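Local coordinates for protein diaminopropionate ammonia-lyase (Escherichia coli, PDB 4D9I) that uses pyridoxal 5'-phosphate to catalyse alpha,beta-elimination of both L- and D-2,3-diaminopropionate, yielding pyruvate and ammonia, and works as a homodimer, at residues 317-320 / 321-325; 51-54 / 55-58; 342-345 / 346-349. One frame throughout, in Å; residues are numbered along the deposited sequence.

In the fold
Along the chain contact 2 comes first, on helix 51-57, followed by contact 1 on helix 315-325 and contact 3 on helix 338-352, the next helix. Contacts 1 and 3 are neighbours, their centres about 8 Å apart; the centre of contact 2 lies about 13 Å from that of contact 3 and about 15 Å from that of contact 1. The three helices share one apolar core, in which Leu53 CD2 reaches Val323 CG1 at 3.8 Å and Phe57 lies against Ala348. Helix 338-352 also packs on strands 226-230 and 254-260 of the mixed sheet, whereas contacts 1 and 2 meet Trp390 of the second subunit. Sheet and dimer interface are thus joined through one helical cluster.

Contact 1. Residues 317-320 / 321-325; sequences AALG and MRVLG
Met321 N donates to Ala317 O at 2.9 Å, Arg322 N to Ala318 O, Val323 N to Leu319 O, and Leu324 N to Gly320 O at 3.0 Å: four successive i to i+4 bonds, the last nearly straight with an N-H...O angle of 170°. Arg322 runs back beside the preceding turn. Its CG is anti to the carbonyl carbon (chi1 -66°) and the chain is extended from CG to NE, which brings the guanidinium back to Ala318. There Ala318 O lies over one face of the group, offset toward its rim, with NH1 3.8 Å from that oxygen, and NH2 rests 3.9 Å from Ala318 CB. Within the helix the guanidinium therefore packs, while its N-H groups bond beyond it: NE to Val388 O, NH2 weakly to His394 O, and NH1 to Trp390 O of the second subunit. A leucine in place of Arg322 would probably leave the carbonyls of Val388 and of Trp390 of the second subunit without these donors and cost the dimer interface a bond. On a neighbouring flank Val323 CG2 sits 4.0 Å from Leu319 CD1, the two side chains crossing at a slant. Met321 lays CG against Ala317 O at 3.4 Å and SD 4.1 Å from Ala318 CA. Leu324 CG comes within 3.4 Å of Gly320 O, and the side chains of Val323 and Leu324 continue onto Leu344 of helix 338-352. This is a buried alpha-helical segment with regular i to i+4 bonding, packed between helices 338-352 and 382-389 at the dimer interface.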
loop_
_atom_site.group_PDB
_atom_site.type_symbol
_atom_site.label_atom_id
_atom_site.label_comp_id
_atom_site.label_asym_id
_atom_site.label_seq_id
_atom_site.Cartn_x
_atom_site.Cartn_y
_atom_site.Cartn_z
ATOM N N ALA B 317 5.718 12.342 6.584
ATOM C CA ALA B 317 6.055 10.999 7.045
ATOM C C ALA B 317 4.947 10.029 6.663
ATOM O O ALA B 317 5.222 8.976 6.099
ATOM C CB ALA B 317 6.307 10.998 8.565
ATOM N N ALA B 318 3.697 10.421 6.918
ATOM C CA ALA B 318 2.526 9.635 6.500
ATOM C C ALA B 318 2.560 9.299 4.997
ATOM O O ALA B 318 2.360 8.154 4.623
ATOM C CB ALA B 318 1.240 10.345 6.868
ATOM N N LEU B 319 2.810 10.301 4.154
ATOM C CA LEU B 319 2.948 10.112 2.708
ATOM C C LEU B 319 4.044 9.076 2.386
ATOM O O LEU B 319 3.827 8.161 1.614
ATOM C CB LEU B 319 3.270 11.451 2.049
ATOM C CG LEU B 319 3.599 11.488 0.545
ATOM C CD1 LEU B 319 2.395 10.999 -0.254
ATOM C CD2 LEU B 319 3.954 12.918 0.144
ATOM N N GLY B 320 5.201 9.216 3.019
ATOM C CA GLY B 320 6.265 8.222 2.890
ATOM C C GLY B 320 5.848 6.795 3.241
ATOM O O GLY B 320 6.189 5.861 2.533
ATOM N N MET B 321 5.159 6.625 4.369
ATOM C CA MET B 321 4.683 5.308 4.793
ATOM C C MET B 321 3.851 4.640 3.682
ATOM O O MET B 321 4.030 3.449 3.385
ATOM C CB MET B 321 3.811 5.435 6.041
ATOM C CG MET B 321 4.558 5.885 7.295
ATOM S SD MET B 321 3.449 6.306 8.656
ATOM C CE MET B 321 2.833 4.722 9.210
ATOM N N ARG B 322 2.933 5.402 3.103
ATOM C CA ARG B 322 2.047 4.880 2.052
ATOM C C ARG B 322 2.784 4.547 0.760
ATOM O O ARG B 322 2.463 3.541 0.087
ATOM C CB ARG B 322 0.925 5.869 1.754
ATOM C CG ARG B 322 -0.038 6.051 2.927
ATOM C CD ARG B 322 -1.186 6.967 2.557
ATOM N NE ARG B 322 -1.751 7.512 3.774
ATOM C CZ ARG B 322 -1.614 8.765 4.159
ATOM N NH1 ARG B 322 -0.955 9.637 3.399
ATOM N NH2 ARG B 322 -2.167 9.136 5.280
ATOM N N VAL B 323 3.721 5.411 0.393
ATOM C CA VAL B 323 4.469 5.267 -0.886
ATOM C C VAL B 323 5.358 4.014 -0.801
ATOM O O VAL B 323 5.425 3.225 -1.745
ATOM C CB VAL B 323 5.345 6.513 -1.179
ATOM C CG1 VAL B 323 6.322 6.269 -2.347
ATOM C CG2 VAL B 323 4.482 7.753 -1.440
ATOM N N LEU B 324 6.025 3.832 0.349
ATOM C CA LEU B 324 6.826 2.631 0.598
ATOM C C LEU B 324 5.996 1.346 0.698
ATOM O O LEU B 324 6.433 0.300 0.215
ATOM C CB LEU B 324 7.679 2.788 1.882
ATOM C CG LEU B 324 8.830 3.774 1.777
ATOM C CD1 LEU B 324 9.444 4.091 3.158
ATOM C CD2 LEU B 324 9.893 3.249 0.842
ATOM N N GLY B 325 4.812 1.433 1.305
ATOM C CA GLY B 325 3.977 0.270 1.558
ATOM C C GLY B 325 3.147 -0.164 0.354
ATOM O O GLY B 325 2.626 -1.286 0.334
#

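Contact 2. Residues 51-54 / 55-58; sequences DDLA and NLFG
Phe57 turns a ring face to Leu53, one turn earlier in the helix. Its CB lies 3.4 Å from Leu53 O, the same oxygen that accepts Phe57 N at 2.9 Å, and CG stays equally near that carbonyl. With CG anti to the carbonyl carbon (chi1 -74°), the ring swings back across the Leu53 side chain, the two meeting at a slant. CD1 and CD2 still border Leu53 O. Farther out, CE1 meets Leu53 CD1, CE2 meets Leu53 CD2 at 3.8 Å, and CZ at the tip reaches Leu53 CD1 at 3.7 Å. Leu53 CG stands over one ring face, 4.0 Å from the centroid and 20° off the normal, a CH-pi contact offset toward the rim. The ring also stacks with His351, and Trp390 of the second subunit packs on Leu53 and Leu56. On the polar flank a water donates to Asp52 O at 2.7 Å and accepts from Asn55 ND2 at 2.9 Å, bridging backbone and side chain, while Asp52 O also takes Leu56 N. At the start of the helix, Asp51 OD1 forms a salt bridge with Lys61, and Asp331 accepts from the backbone N of both Asp52 and Leu53. The helix ends in a Schellman motif at Gly58, where the positive phi (77°) is one glycine adopts easily: a short amphipathic helix closed before strand 61-66.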
loop_
_atom_site.group_PDB
_atom_site.type_symbol
_atom_site.label_atom_id
_atom_site.label_comp_id
_atom_site.label_asym_id
_atom_site.label_seq_id
_atom_site.Cartn_x
_atom_site.Cartn_y
_atom_site.Cartn_z
ATOM N N ASP B 51 13.517 1.478 -8.327
ATOM C CA ASP B 51 13.803 1.973 -9.687
ATOM C C ASP B 51 12.642 2.730 -10.335
ATOM O O ASP B 51 12.841 3.784 -10.972
ATOM C CB ASP B 51 14.224 0.832 -10.620
ATOM C CG ASP B 51 15.617 0.280 -10.314
ATOM O OD1 ASP B 51 16.373 0.805 -9.448
ATOM O OD2 ASP B 51 15.974 -0.710 -10.972
ATOM N N ASP B 52 11.440 2.169 -10.237
ATOM C CA ASP B 52 10.306 2.780 -10.915
ATOM C C ASP B 52 9.910 4.094 -10.236
ATOM O O ASP B 52 9.558 5.073 -10.924
ATOM C CB ASP B 52 9.130 1.796 -11.038
ATOM C CG ASP B 52 9.449 0.652 -11.978
ATOM O OD1 ASP B 52 10.229 0.881 -12.913
ATOM O OD2 ASP B 52 8.958 -0.473 -11.797
ATOM N N LEU B 53 10.031 4.140 -8.911
ATOM C CA LEU B 53 9.801 5.390 -8.168
ATOM C C LEU B 53 10.877 6.437 -8.525
ATOM O O LEU B 53 10.581 7.648 -8.653
ATOM C CB LEU B 53 9.736 5.136 -6.636
ATOM C CG LEU B 53 9.165 6.281 -5.771
ATOM C CD1 LEU B 53 7.640 6.354 -5.928
ATOM C CD2 LEU B 53 9.548 6.186 -4.295
ATOM N N ALA B 54 12.119 5.973 -8.713
ATOM C CA ALA B 54 13.198 6.881 -9.096
ATOM C C ALA B 54 12.933 7.503 -10.479
ATOM O O ALA B 54 13.124 8.706 -10.678
ATOM C CB ALA B 54 14.545 6.163 -9.067
ATOM N N ASN B 55 12.471 6.684 -11.423
ATOM C CA ASN B 55 12.056 7.183 -12.740
ATOM C C ASN B 55 10.918 8.221 -12.627
ATOM O O ASN B 55 11.013 9.315 -13.179
ATOM C CB ASN B 55 11.653 6.004 -13.624
ATOM C CG ASN B 55 11.207 6.423 -15.010
ATOM O OD1 ASN B 55 11.934 7.082 -15.737
ATOM N ND2 ASN B 55 10.002 6.023 -15.391
ATOM N N LEU B 56 9.867 7.889 -11.879
ATOM C CA LEU B 56 8.773 8.840 -11.638
ATOM C C LEU B 56 9.242 10.174 -11.017
ATOM O O LEU B 56 8.775 11.241 -11.409
ATOM C CB LEU B 56 7.705 8.218 -10.728
ATOM C CG LEU B 56 6.458 9.078 -10.445
ATOM C CD1 LEU B 56 5.589 9.328 -11.697
ATOM C CD2 LEU B 56 5.634 8.405 -9.366
ATOM N N PHE B 57 10.171 10.102 -10.063
ATOM C CA PHE B 57 10.613 11.292 -9.353
ATOM C C PHE B 57 11.707 12.024 -10.094
ATOM O O PHE B 57 12.131 13.083 -9.650
ATOM C CB PHE B 57 11.128 10.946 -7.937
ATOM C CG PHE B 57 10.048 10.599 -6.956
ATOM C CD1 PHE B 57 8.709 10.570 -7.329
ATOM C CD2 PHE B 57 10.380 10.249 -5.649
ATOM C CE1 PHE B 57 7.723 10.229 -6.413
ATOM C CE2 PHE B 57 9.393 9.907 -4.742
ATOM C CZ PHE B 57 8.066 9.894 -5.126
ATOM N N GLY B 58 12.187 11.456 -11.194
ATOM C CA GLY B 58 13.189 12.138 -12.006
ATOM C C GLY B 58 14.596 12.093 -11.429
ATOM O O GLY B 58 15.398 12.995 -11.672
HETATM O O HOH W 1 8.385 4.731 -13.333
#

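Contact 3. Residues 342-345 / 346-349; sequences VGLG and VLAA
Leu344 and Leu347 approach each other on one flank of the helix, Leu344 CD2 standing 4.3 Å from Leu347 CD1, a loose apolar contact. Leu344 has CG anti to its backbone N (chi1 -168°), which swings CD2 toward the following turn although CB points away from it. Leu347 has CG anti to the carbonyl carbon, beside the backbone N, which sends its CD1 toward Leu344; its CB lies 3.6 Å from Leu344 O. Leu344 also packs on Leu53, and Leu347 on Phe57. Val346 faces the sheet, touching Leu228 and Val258, with its CG2 3.4 Å from Val342 O. A kink interrupts the helix at Gly343 and Leu344, whose N atoms make no bond back to the preceding turn. The backbone N of Val346 serves two carbonyls, bonding to Val342 O at 3.0 Å and weakly to Gly343 O at 3.1 Å. Two further i to i+4 bonds follow, from Ala348 N to Leu344 O and from Ala349 N to Gly345 O at 2.8 Å. A buried helix rich in glycine and alanine packs with one side on strands 226-230 and 254-260 and is also met by helices 51-57 and 315-325, part of the alpha/beta core of a fold type II enzyme.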
loop_
_atom_site.group_PDB
_atom_site.type_symbol
_atom_site.label_atom_id
_atom_site.label_comp_id
_atom_site.label_asym_id
_atom_site.label_seq_id
_atom_site.Cartn_x
_atom_site.Cartn_y
_atom_site.Cartn_z
ATOM N N VAL B 342 10.053 9.036 6.771
ATOM C CA VAL B 342 10.010 10.479 6.556
ATOM C C VAL B 342 11.019 10.972 5.517
ATOM O O VAL B 342 10.737 11.938 4.819
ATOM C CB VAL B 342 10.109 11.280 7.886
ATOM C CG1 VAL B 342 11.521 11.251 8.464
ATOM C CG2 VAL B 342 9.641 12.714 7.693
ATOM N N GLY B 343 12.182 10.328 5.430
ATOM C CA GLY B 343 13.168 10.677 4.409
ATOM C C GLY B 343 12.559 10.445 3.034
ATOM O O GLY B 343 12.557 11.346 2.171
ATOM N N LEU B 344 12.033 9.245 2.819
ATOM C CA LEU B 344 11.319 8.934 1.570
ATOM C C LEU B 344 10.116 9.854 1.359
ATOM O O LEU B 344 9.826 10.293 0.229
ATOM C CB LEU B 344 10.875 7.460 1.538
ATOM C CG LEU B 344 10.369 6.865 0.220
ATOM C CD1 LEU B 344 8.935 7.292 -0.069
ATOM C CD2 LEU B 344 11.292 7.196 -0.956
ATOM N N GLY B 345 9.427 10.178 2.441
ATOM C CA GLY B 345 8.320 11.113 2.345
ATOM C C GLY B 345 8.725 12.438 1.745
ATOM O O GLY B 345 7.968 13.010 0.966
ATOM N N VAL B 346 9.922 12.930 2.105
ATOM C CA VAL B 346 10.390 14.220 1.592
ATOM C C VAL B 346 10.466 14.196 0.060
ATOM O O VAL B 346 10.012 15.131 -0.604
ATOM C CB VAL B 346 11.752 14.635 2.196
ATOM C CG1 VAL B 346 12.376 15.789 1.414
ATOM C CG2 VAL B 346 11.580 15.024 3.654
ATOM N N LEU B 347 11.048 13.128 -0.485
ATOM C CA LEU B 347 11.185 13.004 -1.938
ATOM C C LEU B 347 9.820 13.007 -2.611
ATOM O O LEU B 347 9.634 13.615 -3.675
ATOM C CB LEU B 347 11.946 11.730 -2.318
ATOM C CG LEU B 347 13.383 11.573 -1.821
ATOM C CD1 LEU B 347 13.991 10.289 -2.371
ATOM C CD2 LEU B 347 14.198 12.763 -2.267
ATOM N N ALA B 348 8.860 12.329 -1.996
ATOM C CA ALA B 348 7.511 12.253 -2.558
ATOM C C ALA B 348 6.821 13.630 -2.479
ATOM O O ALA B 348 6.135 14.028 -3.428
ATOM C CB ALA B 348 6.689 11.201 -1.827
ATOM N N ALA B 349 7.019 14.346 -1.361
ATOM C CA ALA B 349 6.432 15.677 -1.181
ATOM C C ALA B 349 6.990 16.662 -2.202
ATOM O O ALA B 349 6.278 17.548 -2.683
ATOM C CB ALA B 349 6.685 16.192 0.235
#